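PDB 7CVW: O-methyltransferase family 3 from Niastella koreensis, which transfers a methyl group from S-adenosyl-L-methionine to catechol-like substrates in a metal-dependent reaction that runs best with magnesium, methylating protocatechuic acid equally at the meta and para hydroxyls. Local coordinates for residues Gly18-Asp22 / Ala23-Ala27; Thr87-Asp91 / Pro92-Ala96; Pro143-Thr146 / Glu147-Gln150. One frame throughout, in Å; residues are numbered along the deposited sequence.

Interaction 1. Residues Gly18-Asp22 / Ala23-Ala27; sequences GYEDD and ALLAA
The carboxylate of D21 is gripped on both oxygens where helix 22-34 starts: OD1 accepts from the backbone N of L24, and OD2 forms a salt bridge with R77. The bond to L24 N makes D21 the N-cap of the helix. Its OD1 lies 3.2 Å from L24 N, and the N-H reaches it from above the carboxylate plane, 45° out of it. A chi1 of 76° places CG between the backbone N and the carbonyl carbon of D21, which folds the carboxylate back over the first turn. There OD1 also rests 3.6 Å from L24 CG, while OD2 sits beside the methyl of A23. The first helical bonds follow directly, L25 N to D21 O at 3.1 Å and A26 N to D22 O at 2.8 Å.

One residue earlier, E20 and L25 meet with their side chains at about a right angle. The methyl CD2 of L25 lies 3.9 Å from E20 CB and close to the glutamate's carboxylate, whose OE2 is bonded to the hydroxyl of Y70. L25 CD1 packs against E20 O. L24 turns instead to helix 70-76, touching Y70, I73 and W74. With one oxygen on a helix N-terminus and the other on an arginine, D21 is probably held as the anion, its charge suited both to the helix dipole and to the guanidinium of R77.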
loop_
_atom_site.group_PDB
_atom_site.type_symbol
_atom_site.label_atom_id
_atom_site.label_comp_id
_atom_site.label_asym_id
_atom_site.label_seq_id
_atom_site.Cartn_x
_atom_site.Cartn_y
_atom_site.Cartn_z
ATOM N N GLY A 18 12.247 8.315 4.336
ATOM C CA GLY A 18 11.872 9.128 3.160
ATOM C C GLY A 18 12.978 10.067 2.726
ATOM O O GLY A 18 12.676 11.186 2.312
ATOM N N TYR A 19 14.235 9.628 2.814
ATOM C CA TYR A 19 15.385 10.459 2.392
ATOM C C TYR A 19 15.251 10.836 0.907
ATOM O O TYR A 19 15.027 9.984 0.023
ATOM C CB TYR A 19 16.714 9.751 2.650
ATOM C CG TYR A 19 17.871 10.564 2.129
ATOM C CD1 TYR A 19 18.279 11.724 2.756
ATOM C CD2 TYR A 19 18.449 10.234 0.925
ATOM C CE1 TYR A 19 19.302 12.501 2.230
ATOM C CE2 TYR A 19 19.490 10.980 0.390
ATOM C CZ TYR A 19 19.922 12.116 1.050
ATOM O OH TYR A 19 20.903 12.895 0.487
ATOM N N GLU A 20 15.465 12.127 0.637
ATOM C CA GLU A 20 15.438 12.730 -0.716
ATOM C C GLU A 20 16.832 13.241 -1.081
ATOM O O GLU A 20 17.322 14.167 -0.415
ATOM C CB GLU A 20 14.483 13.907 -0.743
ATOM C CG GLU A 20 13.033 13.523 -0.517
ATOM C CD GLU A 20 12.182 14.766 -0.377
ATOM O OE1 GLU A 20 12.156 15.356 0.732
ATOM O OE2 GLU A 20 11.605 15.199 -1.403
ATOM N N ASP A 21 17.395 12.699 -2.154
ATOM C CA ASP A 21 18.702 13.136 -2.706
ATOM C C ASP A 21 18.565 14.464 -3.468
ATOM O O ASP A 21 17.451 15.043 -3.573
ATOM C CB ASP A 21 19.285 12.054 -3.608
ATOM C CG ASP A 21 18.603 11.980 -4.963
ATOM O OD1 ASP A 21 17.358 12.189 -5.032
ATOM O OD2 ASP A 21 19.322 11.772 -5.936
ATOM N N ASP A 22 19.672 14.942 -4.017
ATOM C CA ASP A 22 19.677 16.236 -4.734
ATOM C C ASP A 22 18.672 16.211 -5.894
ATOM O O ASP A 22 18.036 17.222 -6.108
ATOM C CB ASP A 22 21.061 16.558 -5.299
ATOM C CG ASP A 22 21.112 17.797 -6.184
ATOM O OD1 ASP A 22 20.857 18.883 -5.665
ATOM O OD2 ASP A 22 21.381 17.653 -7.392
ATOM N N ALA A 23 18.559 15.123 -6.661
ATOM C CA ALA A 23 17.685 15.124 -7.857
ATOM C C ALA A 23 16.219 15.306 -7.442
ATOM O O ALA A 23 15.492 16.028 -8.155
ATOM C CB ALA A 23 17.869 13.876 -8.660
ATOM N N LEU A 24 15.770 14.666 -6.359
ATOM C CA LEU A 24 14.381 14.847 -5.885
ATOM C C LEU A 24 14.188 16.264 -5.359
ATOM O O LEU A 24 13.150 16.872 -5.651
ATOM C CB LEU A 24 14.034 13.796 -4.817
ATOM C CG LEU A 24 13.794 12.405 -5.381
ATOM C CD1 LEU A 24 13.721 11.375 -4.271
ATOM C CD2 LEU A 24 12.534 12.409 -6.242
ATOM N N LEU A 25 15.112 16.761 -4.533
ATOM C CA LEU A 25 14.956 18.115 -3.963
ATOM C C LEU A 25 14.957 19.133 -5.106
ATOM O O LEU A 25 14.191 20.120 -5.030
ATOM C CB LEU A 25 16.087 18.376 -2.969
ATOM C CG LEU A 25 16.048 17.507 -1.719
ATOM C CD1 LEU A 25 17.307 17.738 -0.892
ATOM C CD2 LEU A 25 14.784 17.776 -0.913
ATOM N N ALA A 26 15.783 18.921 -6.127
ATOM C CA ALA A 26 15.883 19.854 -7.271
ATOM C C ALA A 26 14.556 19.803 -8.046
ATOM O O ALA A 26 14.086 20.849 -8.514
ATOM C CB ALA A 26 17.076 19.506 -8.127
ATOM N N ALA A 27 13.954 18.630 -8.203
ATOM C CA ALA A 27 12.629 18.536 -8.865
ATOM C C ALA A 27 11.597 19.376 -8.097
ATOM O O ALA A 27 10.803 20.136 -8.691
ATOM C CB ALA A 27 12.184 17.093 -8.950
#

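Interaction 2. Residues Thr87-Asp91 / Pro92-Ala96; sequences TLEYD and PKHAA. With SAH (S-adenosyl-L-homocysteine), chain E.
Strand 84-89 leads through Y90 and D91 into helix 92-104, bringing the CA atoms of E89 and A95 to 5.9 Å. This is the strand-to-helix turn of a beta-alpha-beta unit in the Rossmann-like methyltransferase fold, with the acidic residue E89 holding the cofactor ribose. The first helical bond joins A95 N to D91 O. D91 is the N-cap: its OD1 takes K93 N at 2.9 Å, nearly along the C-O axis, and H94 N in a weak bond.

The carboxylate of E89 grips both ribose hydroxyls of S-adenosyl-L-homocysteine, OE1 receiving O3' and OE2 receiving O2', each at 2.6 Å. With CG anti to the backbone N (chi1 174°) and a bend at chi2, the chain turns its carboxylate to the sugar. OE2 is fixed further by D91 N, which meets it on the anti side, and OE1 accepts from L67 N. Below the carboxylate, E89 CG packs against H94 CB.

D91 lies flat on the imidazole of H94, carboxylate and ring planes only 6° apart, with CG over one face toward the rim. Its CB makes a CH-pi contact 3.8 Å from the ring centroid. Y90 places CB against the adenine, 3.5 Å from C5 of the cofactor. The ribose is completed from the helix side by H94, whose ND1 donates to O3' at 2.9 Å, the same hydroxyl that bonds to E89 OE1.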
loop_
_atom_site.group_PDB
_atom_site.type_symbol
_atom_site.label_atom_id
_atom_site.label_comp_id
_atom_site.label_asym_id
_atom_site.label_seq_id
_atom_site.Cartn_x
_atom_site.Cartn_y
_atom_site.Cartn_z
ATOM N N THR A 87 6.002 8.498 -19.549
ATOM C CA THR A 87 5.146 9.428 -18.763
ATOM C C THR A 87 4.519 10.417 -19.729
ATOM O O THR A 87 5.229 10.879 -20.658
ATOM C CB THR A 87 5.957 10.039 -17.616
ATOM O OG1 THR A 87 5.093 10.838 -16.790
ATOM C CG2 THR A 87 7.128 10.853 -18.107
ATOM N N LEU A 88 3.249 10.739 -19.512
ATOM C CA LEU A 88 2.450 11.590 -20.424
ATOM C C LEU A 88 2.182 12.925 -19.739
ATOM O O LEU A 88 1.805 12.946 -18.560
ATOM C CB LEU A 88 1.143 10.896 -20.777
ATOM C CG LEU A 88 1.249 9.455 -21.261
ATOM C CD1 LEU A 88 -0.091 8.937 -21.779
ATOM C CD2 LEU A 88 2.367 9.244 -22.248
ATOM N N GLU A 89 2.484 14.022 -20.429
ATOM C CA GLU A 89 2.325 15.372 -19.866
ATOM C C GLU A 89 1.805 16.309 -20.948
ATOM O O GLU A 89 2.506 16.505 -21.949
ATOM C CB GLU A 89 3.674 15.847 -19.326
ATOM C CG GLU A 89 3.637 17.293 -18.860
ATOM C CD GLU A 89 2.554 17.570 -17.822
ATOM O OE1 GLU A 89 2.492 16.855 -16.783
ATOM O OE2 GLU A 89 1.748 18.492 -18.050
ATOM N N TYR A 90 0.649 16.927 -20.709
ATOM C CA TYR A 90 -0.042 17.817 -21.687
ATOM C C TYR A 90 0.671 19.165 -21.818
ATOM O O TYR A 90 0.655 19.732 -22.942
ATOM C CB TYR A 90 -1.504 17.988 -21.242
ATOM C CG TYR A 90 -2.331 19.103 -21.829
ATOM C CD1 TYR A 90 -2.437 19.262 -23.203
ATOM C CD2 TYR A 90 -3.102 19.919 -21.019
ATOM C CE1 TYR A 90 -3.248 20.239 -23.754
ATOM C CE2 TYR A 90 -3.900 20.911 -21.547
ATOM C CZ TYR A 90 -3.973 21.076 -22.920
ATOM O OH TYR A 90 -4.777 22.046 -23.454
ATOM N N ASP A 91 1.214 19.698 -20.724
ATOM C CA ASP A 91 1.759 21.076 -20.696
ATOM C C ASP A 91 3.215 21.029 -21.165
ATOM O O ASP A 91 4.056 20.443 -20.491
ATOM C CB ASP A 91 1.568 21.690 -19.319
ATOM C CG ASP A 91 1.973 23.140 -19.275
ATOM O OD1 ASP A 91 2.977 23.484 -19.880
ATOM O OD2 ASP A 91 1.251 23.911 -18.653
ATOM N N PRO A 92 3.566 21.625 -22.336
ATOM C CA PRO A 92 4.933 21.560 -22.857
ATOM C C PRO A 92 5.988 22.154 -21.914
ATOM O O PRO A 92 7.123 21.681 -21.916
ATOM C CB PRO A 92 4.849 22.360 -24.165
ATOM C CG PRO A 92 3.405 22.216 -24.568
ATOM C CD PRO A 92 2.658 22.326 -23.263
ATOM N N LYS A 93 5.591 23.164 -21.128
ATOM C CA LYS A 93 6.478 23.791 -20.125
ATOM C C LYS A 93 6.774 22.781 -19.015
ATOM O O LYS A 93 7.955 22.585 -18.629
ATOM C CB LYS A 93 5.833 25.049 -19.549
ATOM C CG LYS A 93 6.666 25.764 -18.503
ATOM C CD LYS A 93 5.918 26.821 -17.747
ATOM C CE LYS A 93 5.017 26.272 -16.663
ATOM N NZ LYS A 93 4.430 27.372 -15.870
ATOM N N HIS A 94 5.736 22.118 -18.492
ATOM C CA HIS A 94 5.918 21.057 -17.478
ATOM C C HIS A 94 6.825 19.964 -18.030
ATOM O O HIS A 94 7.750 19.556 -17.347
ATOM C CB HIS A 94 4.573 20.453 -17.088
ATOM C CG HIS A 94 3.688 21.397 -16.362
ATOM N ND1 HIS A 94 2.610 20.949 -15.620
ATOM C CD2 HIS A 94 3.707 22.742 -16.239
ATOM C CE1 HIS A 94 2.012 21.988 -15.065
ATOM N NE2 HIS A 94 2.663 23.116 -15.436
ATOM N N ALA A 95 6.594 19.551 -19.269
ATOM C CA ALA A 95 7.367 18.443 -19.870
ATOM C C ALA A 95 8.836 18.858 -19.966
ATOM O O ALA A 95 9.711 18.005 -19.745
ATOM C CB ALA A 95 6.773 18.083 -21.207
ATOM N N ALA A 96 9.115 20.110 -20.328
ATOM C CA ALA A 96 10.515 20.606 -20.470
ATOM C C ALA A 96 11.191 20.615 -19.090
ATOM O O ALA A 96 12.394 20.270 -18.990
ATOM C CB ALA A 96 10.562 21.977 -21.093
HETATM N N SAH E . 2.528 12.689 -10.795
HETATM C CA SAH E . 3.089 14.030 -10.542
HETATM C CB SAH E . 1.969 15.074 -10.418
HETATM C CG SAH E . 1.099 15.195 -11.624
HETATM S SD SAH E . 0.158 16.759 -11.400
HETATM C C SAH E . 3.897 13.931 -9.246
HETATM O O SAH E . 4.984 14.386 -9.234
HETATM O OXT SAH E . 3.345 13.413 -8.336
HETATM C "C5'" SAH E . -0.987 16.645 -12.811
HETATM C "C4'" SAH E . -0.269 16.815 -14.122
HETATM O "O4'" SAH E . -1.179 16.387 -15.142
HETATM C "C3'" SAH E . 0.133 18.256 -14.506
HETATM O "O3'" SAH E . 1.500 18.363 -14.857
HETATM C "C2'" SAH E . -0.765 18.585 -15.701
HETATM O "O2'" SAH E . -0.186 19.466 -16.625
HETATM C "C1'" SAH E . -0.979 17.194 -16.265
HETATM N N9 SAH E . -2.118 17.063 -17.145
HETATM C C8 SAH E . -3.273 17.788 -17.139
HETATM N N7 SAH E . -4.095 17.449 -18.092
HETATM C C5 SAH E . -3.445 16.440 -18.773
HETATM C C6 SAH E . -3.797 15.652 -19.887
HETATM N N6 SAH E . -4.925 15.791 -20.552
HETATM N N1 SAH E . -2.911 14.746 -20.307
HETATM C C2 SAH E . -1.765 14.621 -19.639
HETATM N N3 SAH E . -1.323 15.310 -18.602
HETATM C C4 SAH E . -2.224 16.195 -18.190
#

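Interaction 3. Residues Pro143-Thr146 / Glu147-Gln150; sequences PPYT and EYFQ
The carbonyl of P144 accepts from Y148 N at 2.9 Å, with an N-H...O angle of 168°, and Y145 O takes F149 N at 3.0 Å. These are the opening bonds of helix 145-154, with P144 at the N-cap position; the helix follows strand 133-138 in the Rossmann-like methyltransferase fold. At the next residue, T146 O receives two weak bonds from Q150, from its backbone N and from the side-chain NE2. The bent glutamine chain, CG beside the backbone N and chi2 at -49°, curls the amide back over that carbonyl.

E147 also folds back toward the start of the helix. Its OE1 comes 3.6 Å from P144 CA and forms a salt bridge with R188 of helix 181-195, while OE2 lies against T146 CG2. R188 also bonds to P143 O, so the same arginine bridges the turn and the glutamate.

Y148 and P144 point the same way, the proline presenting its CB-CG edge to one face of the phenol ring. P144 CB makes a CH-pi contact 4.1 Å from the ring centroid, and P144 O lies over the same ring near its rim. At the far end the Y148 hydroxyl bonds to D141 OD1, and the side chain reaches the cofactor pocket beside A118. Y145 takes the direction of the metal site: its hydroxyl is bonded to the carbonyl of D165, a magnesium ligand, and its ring touches D139 and N166. The two tyrosines meet obliquely, Y145 CD1 lying 4.3 Å from Y148 CD2.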
loop_
_atom_site.group_PDB
_atom_site.type_symbol
_atom_site.label_atom_id
_atom_site.label_comp_id
_atom_site.label_asym_id
_atom_site.label_seq_id
_atom_site.Cartn_x
_atom_site.Cartn_y
_atom_site.Cartn_z
ATOM N N PRO A 143 -11.182 14.731 -14.246
ATOM C CA PRO A 143 -12.443 14.302 -14.849
ATOM C C PRO A 143 -12.391 13.019 -15.668
ATOM O O PRO A 143 -13.335 12.221 -15.573
ATOM C CB PRO A 143 -12.859 15.532 -15.665
ATOM C CG PRO A 143 -12.312 16.645 -14.854
ATOM C CD PRO A 143 -10.934 16.168 -14.431
ATOM N N PRO A 144 -11.374 12.783 -16.523
ATOM C CA PRO A 144 -11.320 11.574 -17.358
ATOM C C PRO A 144 -10.643 10.341 -16.737
ATOM O O PRO A 144 -10.357 9.394 -17.446
ATOM C CB PRO A 144 -10.534 12.007 -18.597
ATOM C CG PRO A 144 -9.719 13.180 -18.172
ATOM C CD PRO A 144 -10.287 13.702 -16.872
ATOM N N TYR A 145 -10.404 10.341 -15.439
ATOM C CA TYR A 145 -9.782 9.160 -14.783
ATOM C C TYR A 145 -10.516 7.889 -15.209
ATOM O O TYR A 145 -9.886 6.877 -15.482
ATOM C CB TYR A 145 -9.859 9.249 -13.268
ATOM C CG TYR A 145 -8.638 9.760 -12.565
ATOM C CD1 TYR A 145 -7.836 10.745 -13.116
ATOM C CD2 TYR A 145 -8.363 9.338 -11.271
ATOM C CE1 TYR A 145 -6.724 11.225 -12.442
ATOM C CE2 TYR A 145 -7.273 9.824 -10.577
ATOM C CZ TYR A 145 -6.460 10.789 -11.154
ATOM O OH TYR A 145 -5.390 11.302 -10.476
ATOM N N THR A 146 -11.846 7.922 -15.262
ATOM C CA THR A 146 -12.657 6.734 -15.644
ATOM C C THR A 146 -12.184 6.197 -16.995
ATOM O O THR A 146 -11.973 5.004 -17.102
ATOM C CB THR A 146 -14.150 7.084 -15.619
ATOM O OG1 THR A 146 -14.521 7.456 -14.288
ATOM C CG2 THR A 146 -15.005 5.929 -16.075
ATOM N N GLU A 147 -12.020 7.072 -17.986
ATOM C CA GLU A 147 -11.608 6.639 -19.337
ATOM C C GLU A 147 -10.129 6.249 -19.352
ATOM O O GLU A 147 -9.764 5.309 -20.038
ATOM C CB GLU A 147 -11.909 7.744 -20.334
ATOM C CG GLU A 147 -13.401 7.879 -20.567
ATOM C CD GLU A 147 -14.211 8.345 -19.372
ATOM O OE1 GLU A 147 -13.881 9.420 -18.812
ATOM O OE2 GLU A 147 -15.185 7.611 -18.998
ATOM N N TYR A 148 -9.290 6.940 -18.595
ATOM C CA TYR A 148 -7.861 6.573 -18.491
ATOM C C TYR A 148 -7.739 5.121 -17.994
ATOM O O TYR A 148 -6.870 4.357 -18.473
ATOM C CB TYR A 148 -7.125 7.559 -17.587
ATOM C CG TYR A 148 -6.991 8.963 -18.096
ATOM C CD1 TYR A 148 -7.056 9.248 -19.450
ATOM C CD2 TYR A 148 -6.728 10.001 -17.208
ATOM C CE1 TYR A 148 -6.863 10.538 -19.912
ATOM C CE2 TYR A 148 -6.541 11.296 -17.657
ATOM C CZ TYR A 148 -6.608 11.553 -19.015
ATOM O OH TYR A 148 -6.438 12.812 -19.489
ATOM N N PHE A 149 -8.581 4.735 -17.043
ATOM C CA PHE A 149 -8.539 3.376 -16.474
ATOM C C PHE A 149 -8.894 2.352 -17.565
ATOM O O PHE A 149 -8.262 1.289 -17.622
ATOM C CB PHE A 149 -9.462 3.249 -15.275
ATOM C CG PHE A 149 -9.221 2.025 -14.436
ATOM C CD1 PHE A 149 -8.255 2.032 -13.443
ATOM C CD2 PHE A 149 -9.936 0.858 -14.656
ATOM C CE1 PHE A 149 -8.039 0.928 -12.630
ATOM C CE2 PHE A 149 -9.714 -0.250 -13.847
ATOM C CZ PHE A 149 -8.768 -0.219 -12.845
ATOM N N GLN A 150 -9.859 2.654 -18.435
ATOM C CA GLN A 150 -10.224 1.709 -19.517
ATOM C C GLN A 150 -9.045 1.533 -20.467
ATOM O O GLN A 150 -8.765 0.421 -20.863
ATOM C CB GLN A 150 -11.455 2.181 -20.285
ATOM C CG GLN A 150 -12.650 2.479 -19.395
ATOM C CD GLN A 150 -12.986 1.400 -18.398
ATOM O OE1 GLN A 150 -12.998 0.211 -18.717
ATOM N NE2 GLN A 150 -13.242 1.824 -17.166
#

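From the N terminus the three contacts come in series, each closing one turn where a helix begins, and none nests within or crosses another. Interaction 1 starts helix 22-34 after the loop from helix 4-17 and ties it to helix 70-76. Interaction 2 turns strand 84-89 into helix 92-104 at the ribose, and interaction 3 opens helix 145-154 beyond strand 133-138. The centres of interactions 2 and 3 are about 19 Å apart, and both line the cofactor pocket. Interactions 1 and 3, about 30 Å apart between centres, lie on opposite sides of the chain's centre. Helix 92-104 links the first two, since its R104 and N101 touch residues of 18-27.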